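Local coordinates for protein DNA polymerase sliding clamp (Archaeoglobus fulgidus, PDB 1RWZ) that forms a homotrimeric ring through whose centre DNA passes, and probably tethers DNA polymerase and other processing proteins to DNA during replication, at residues R73-D76 against I77-S80; V91-E94 against S95-K98. One frame throughout, in Å; residues are numbered along the deposited sequence.

In the fold
Interactions 1 and 2 follow each other along the chain in the N-terminal domain, their centres about 17 Å apart. Interaction 1 lies along helix 71-78 and faces both ways: Ile74 and Ile77 are buried, while Asp76 and Lys79 reach a neighbouring subunit. Backbone helix bonds, a serine hydroxyl and a lysine laid over a ring carry it. Interaction 2 closes the hairpin between strands 86-91 and 96-101, further from the chain's centre, with half its residues exposed and Val91 and Leu97 buried; a carboxylate, a salt bridge and waters do the work there. The two meet in the core, where Ile74 of the helix packs on Leu97 of the hairpin.

Interaction 1 of 2, residues R73-D76 against I77-S80; sequences RIFD and ISKS
Phe75 and Lys79 meet one turn apart in the C-terminal part of helix 71-78 and the residues that follow, in a local contact at the subunit interface. The lysine chain, extended beyond CG, brings Lys79 CE over one face of the Phe75 ring, 4.0 Å from the centroid and 30° off the normal, a CH-pi contact. Phe75 chi1 of -178° sets CG beside its own carbonyl carbon, which leaves the ring where Lys79 CE can lie over its face. On the side of the ring that CE covers, a water accepts from Lys79 NZ and donates to Asp76 OD1.

The backbone runs as a regular helix through Ile77 N to Arg73 O (2.8 Å, 171°) and Ser78 N to Ile74 O. Ser78 OG then turns back on its own helix to Phe75 O at 2.5 Å. Lys79 N gives Phe75 O just a weak bond and donates to Asp76 O at 3.2 Å, from above that carbonyl plane. Ile77 O takes both the amide and the hydroxyl of Ser80.

Across the interface, Arg73 forms a salt bridge with Asp170 of a neighbouring subunit. Within the chain, Ile74 packs on strands 96-101 and 104-109, and Phe75 on helix 8-19.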
loop_
_atom_site.group_PDB
_atom_site.type_symbol
_atom_site.label_atom_id
_atom_site.label_comp_id
_atom_site.label_asym_id
_atom_site.label_seq_id
_atom_site.Cartn_x
_atom_site.Cartn_y
_atom_site.Cartn_z
ATOM N N ARG A 73 16.107 -15.649 9.326
ATOM C CA ARG A 73 15.671 -16.604 8.307
ATOM C C ARG A 73 14.214 -17.018 8.463
ATOM O O ARG A 73 13.452 -16.984 7.497
ATOM C CB ARG A 73 16.548 -17.856 8.329
ATOM C CG ARG A 73 17.949 -17.642 7.800
ATOM C CD ARG A 73 18.697 -18.963 7.705
ATOM N NE ARG A 73 20.053 -18.795 7.192
ATOM C CZ ARG A 73 20.346 -18.376 5.963
ATOM N NH1 ARG A 73 19.377 -18.083 5.106
ATOM N NH2 ARG A 73 21.614 -18.245 5.593
ATOM N N ILE A 74 13.826 -17.419 9.672
ATOM C CA ILE A 74 12.449 -17.831 9.907
ATOM C C ILE A 74 11.513 -16.671 9.586
ATOM O O ILE A 74 10.429 -16.867 9.039
ATOM C CB ILE A 74 12.220 -18.279 11.375
ATOM C CG1 ILE A 74 13.090 -19.497 11.695
ATOM C CG2 ILE A 74 10.749 -18.626 11.595
ATOM C CD1 ILE A 74 12.833 -20.697 10.806
ATOM N N PHE A 75 11.938 -15.455 9.919
ATOM C CA PHE A 75 11.116 -14.289 9.644
ATOM C C PHE A 75 10.974 -14.101 8.138
ATOM O O PHE A 75 9.886 -13.826 7.635
ATOM C CB PHE A 75 11.736 -13.033 10.260
ATOM C CG PHE A 75 10.918 -11.791 10.049
ATOM C CD1 PHE A 75 9.578 -11.757 10.424
ATOM C CD2 PHE A 75 11.483 -10.655 9.482
ATOM C CE1 PHE A 75 8.812 -10.609 10.239
ATOM C CE2 PHE A 75 10.725 -9.503 9.294
ATOM C CZ PHE A 75 9.388 -9.480 9.675
ATOM N N ASP A 76 12.079 -14.254 7.420
ATOM C CA ASP A 76 12.055 -14.096 5.975
ATOM C C ASP A 76 11.115 -15.133 5.363
ATOM O O ASP A 76 10.261 -14.798 4.545
ATOM C CB ASP A 76 13.468 -14.243 5.408
ATOM C CG ASP A 76 13.557 -13.829 3.952
ATOM O OD1 ASP A 76 12.885 -12.847 3.570
ATOM O OD2 ASP A 76 14.310 -14.474 3.193
ATOM N N ILE A 77 11.262 -16.386 5.783
ATOM C CA ILE A 77 10.422 -17.473 5.282
ATOM C C ILE A 77 8.957 -17.291 5.678
ATOM O O ILE A 77 8.055 -17.632 4.911
ATOM C CB ILE A 77 10.907 -18.845 5.814
ATOM C CG1 ILE A 77 12.319 -19.137 5.300
ATOM C CG2 ILE A 77 9.947 -19.944 5.383
ATOM C CD1 ILE A 77 12.425 -19.246 3.785
ATOM N N SER A 78 8.719 -16.753 6.872
ATOM C CA SER A 78 7.355 -16.544 7.352
ATOM C C SER A 78 6.585 -15.566 6.469
ATOM O O SER A 78 5.356 -15.547 6.480
ATOM C CB SER A 78 7.363 -16.024 8.793
ATOM O OG SER A 78 7.826 -14.686 8.852
ATOM N N LYS A 79 7.305 -14.746 5.710
ATOM C CA LYS A 79 6.658 -13.780 4.831
ATOM C C LYS A 79 5.970 -14.474 3.657
ATOM O O LYS A 79 5.094 -13.899 3.017
ATOM C CB LYS A 79 7.680 -12.766 4.313
ATOM C CG LYS A 79 8.231 -11.853 5.395
ATOM C CD LYS A 79 9.311 -10.936 4.856
ATOM C CE LYS A 79 9.835 -10.021 5.952
ATOM N NZ LYS A 79 10.897 -9.105 5.452
ATOM N N SER A 80 6.369 -15.710 3.377
ATOM C CA SER A 80 5.768 -16.467 2.284
ATOM C C SER A 80 4.629 -17.329 2.825
ATOM O O SER A 80 3.941 -18.024 2.076
ATOM C CB SER A 80 6.821 -17.341 1.590
ATOM O OG SER A 80 7.341 -18.323 2.467
HETATM O O HOH W 1 13.011 -10.813 5.923
#

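Interaction 2 of 2, residues V91-E94 against S95-K98; sequences VEDE and STLK
From Val91 the chain leaves strand 86-91, turns through residues 92-95 and returns antiparallel in strand 96-101, bringing the CA atoms of Val91 and Leu97 within 5.0 Å. Glu92 N and Thr96 O stand too far apart for a direct bond, and a water spans them, accepting from Glu92 N and probably donating to Thr96 O.

Asp93 organises the turn. Asp93 OD2 accepts from Ser95 N at 2.7 Å, on the anti side and 30° out of the carboxylate plane, and from Ser95 OG at 2.7 Å, nearly along the C-O axis; the two donors come from opposite faces. Thr96 N adds a weak bond to Asp93 OD2 at 3.2 Å, and a second water donates to the same oxygen while pairing with Thr96 OG1. Chi1 of 42° sets the Asp93 carboxylate between its own backbone N and carbonyl carbon, facing these donors. By contrast, Glu94 N is buried here without a partner.

Across the hairpin's outer side the long chains of Glu92 and Lys98 converge, and Lys98 NZ and Glu92 OE1 form a salt bridge at 3.3 Å, its hydrogen bond weak. Val91 CG2 and Leu97 CD1 touch at 3.6 Å on the buried side, where both side chains also pack on Leu110.

Lys65 reaches the loop too, donating to the carbonyl of Asp93. One carboxylate oxygen receiving the amide two residues on is an Asx turn, here used to shape the connection of a beta-hairpin in the antiparallel sheet of the N-terminal PCNA domain.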
loop_
_atom_site.group_PDB
_atom_site.type_symbol
_atom_site.label_atom_id
_atom_site.label_comp_id
_atom_site.label_asym_id
_atom_site.label_seq_id
_atom_site.Cartn_x
_atom_site.Cartn_y
_atom_site.Cartn_z
ATOM N N VAL A 91 11.194 -31.249 14.293
ATOM C CA VAL A 91 12.611 -31.365 14.618
ATOM C C VAL A 91 12.795 -32.834 14.957
ATOM O O VAL A 91 12.394 -33.289 16.028
ATOM C CB VAL A 91 13.015 -30.505 15.832
ATOM C CG1 VAL A 91 14.501 -30.697 16.130
ATOM C CG2 VAL A 91 12.727 -29.040 15.550
ATOM N N GLU A 92 13.380 -33.577 14.022
ATOM C CA GLU A 92 13.595 -35.010 14.199
ATOM C C GLU A 92 14.920 -35.330 14.878
ATOM O O GLU A 92 15.040 -36.341 15.568
ATOM C CB GLU A 92 13.529 -35.711 12.843
ATOM C CG GLU A 92 12.304 -35.342 12.032
ATOM C CD GLU A 92 12.228 -36.086 10.719
ATOM O OE1 GLU A 92 13.200 -36.014 9.935
ATOM O OE2 GLU A 92 11.194 -36.742 10.469
ATOM N N ASP A 93 15.917 -34.480 14.664
ATOM C CA ASP A 93 17.223 -34.673 15.281
ATOM C C ASP A 93 17.587 -33.455 16.121
ATOM O O ASP A 93 16.894 -33.130 17.087
ATOM C CB ASP A 93 18.301 -34.930 14.216
ATOM C CG ASP A 93 18.168 -34.020 13.006
ATOM O OD1 ASP A 93 17.275 -34.265 12.166
ATOM O OD2 ASP A 93 18.958 -33.057 12.896
ATOM N N GLU A 94 18.671 -32.780 15.757
ATOM C CA GLU A 94 19.100 -31.597 16.491
ATOM C C GLU A 94 19.714 -30.554 15.571
ATOM O O GLU A 94 20.020 -29.442 16.004
ATOM C CB GLU A 94 20.120 -31.978 17.566
ATOM C CG GLU A 94 19.559 -32.816 18.702
ATOM C CD GLU A 94 20.597 -33.111 19.765
ATOM O OE1 GLU A 94 21.180 -32.149 20.312
ATOM O OE2 GLU A 94 20.830 -34.303 20.055
ATOM N N SER A 95 19.885 -30.906 14.301
ATOM C CA SER A 95 20.491 -29.986 13.347
ATOM C C SER A 95 19.541 -29.395 12.311
ATOM O O SER A 95 19.892 -28.426 11.643
ATOM C CB SER A 95 21.641 -30.682 12.619
ATOM O OG SER A 95 21.165 -31.784 11.866
ATOM N N THR A 96 18.345 -29.961 12.177
ATOM C CA THR A 96 17.404 -29.463 11.179
ATOM C C THR A 96 15.976 -29.205 11.656
ATOM O O THR A 96 15.392 -30.016 12.371
ATOM C CB THR A 96 17.306 -30.437 9.992
ATOM O OG1 THR A 96 18.615 -30.695 9.475
ATOM C CG2 THR A 96 16.434 -29.847 8.892
ATOM N N LEU A 97 15.428 -28.072 11.230
ATOM C CA LEU A 97 14.056 -27.694 11.543
ATOM C C LEU A 97 13.274 -27.714 10.236
ATOM O O LEU A 97 13.681 -27.082 9.259
ATOM C CB LEU A 97 13.994 -26.282 12.130
ATOM C CG LEU A 97 12.601 -25.645 12.237
ATOM C CD1 LEU A 97 11.743 -26.420 13.232
ATOM C CD2 LEU A 97 12.737 -24.195 12.672
ATOM N N LYS A 98 12.169 -28.449 10.214
ATOM C CA LYS A 98 11.329 -28.509 9.025
ATOM C C LYS A 98 10.116 -27.623 9.265
ATOM O O LYS A 98 9.511 -27.665 10.338
ATOM C CB LYS A 98 10.861 -29.940 8.752
ATOM C CG LYS A 98 11.963 -30.906 8.353
ATOM C CD LYS A 98 11.378 -32.269 8.002
ATOM C CE LYS A 98 12.462 -33.255 7.607
ATOM N NZ LYS A 98 11.891 -34.600 7.294
HETATM O O HOH W 2 13.648 -32.300 11.298
HETATM O O HOH W 3 19.333 -33.132 10.147
#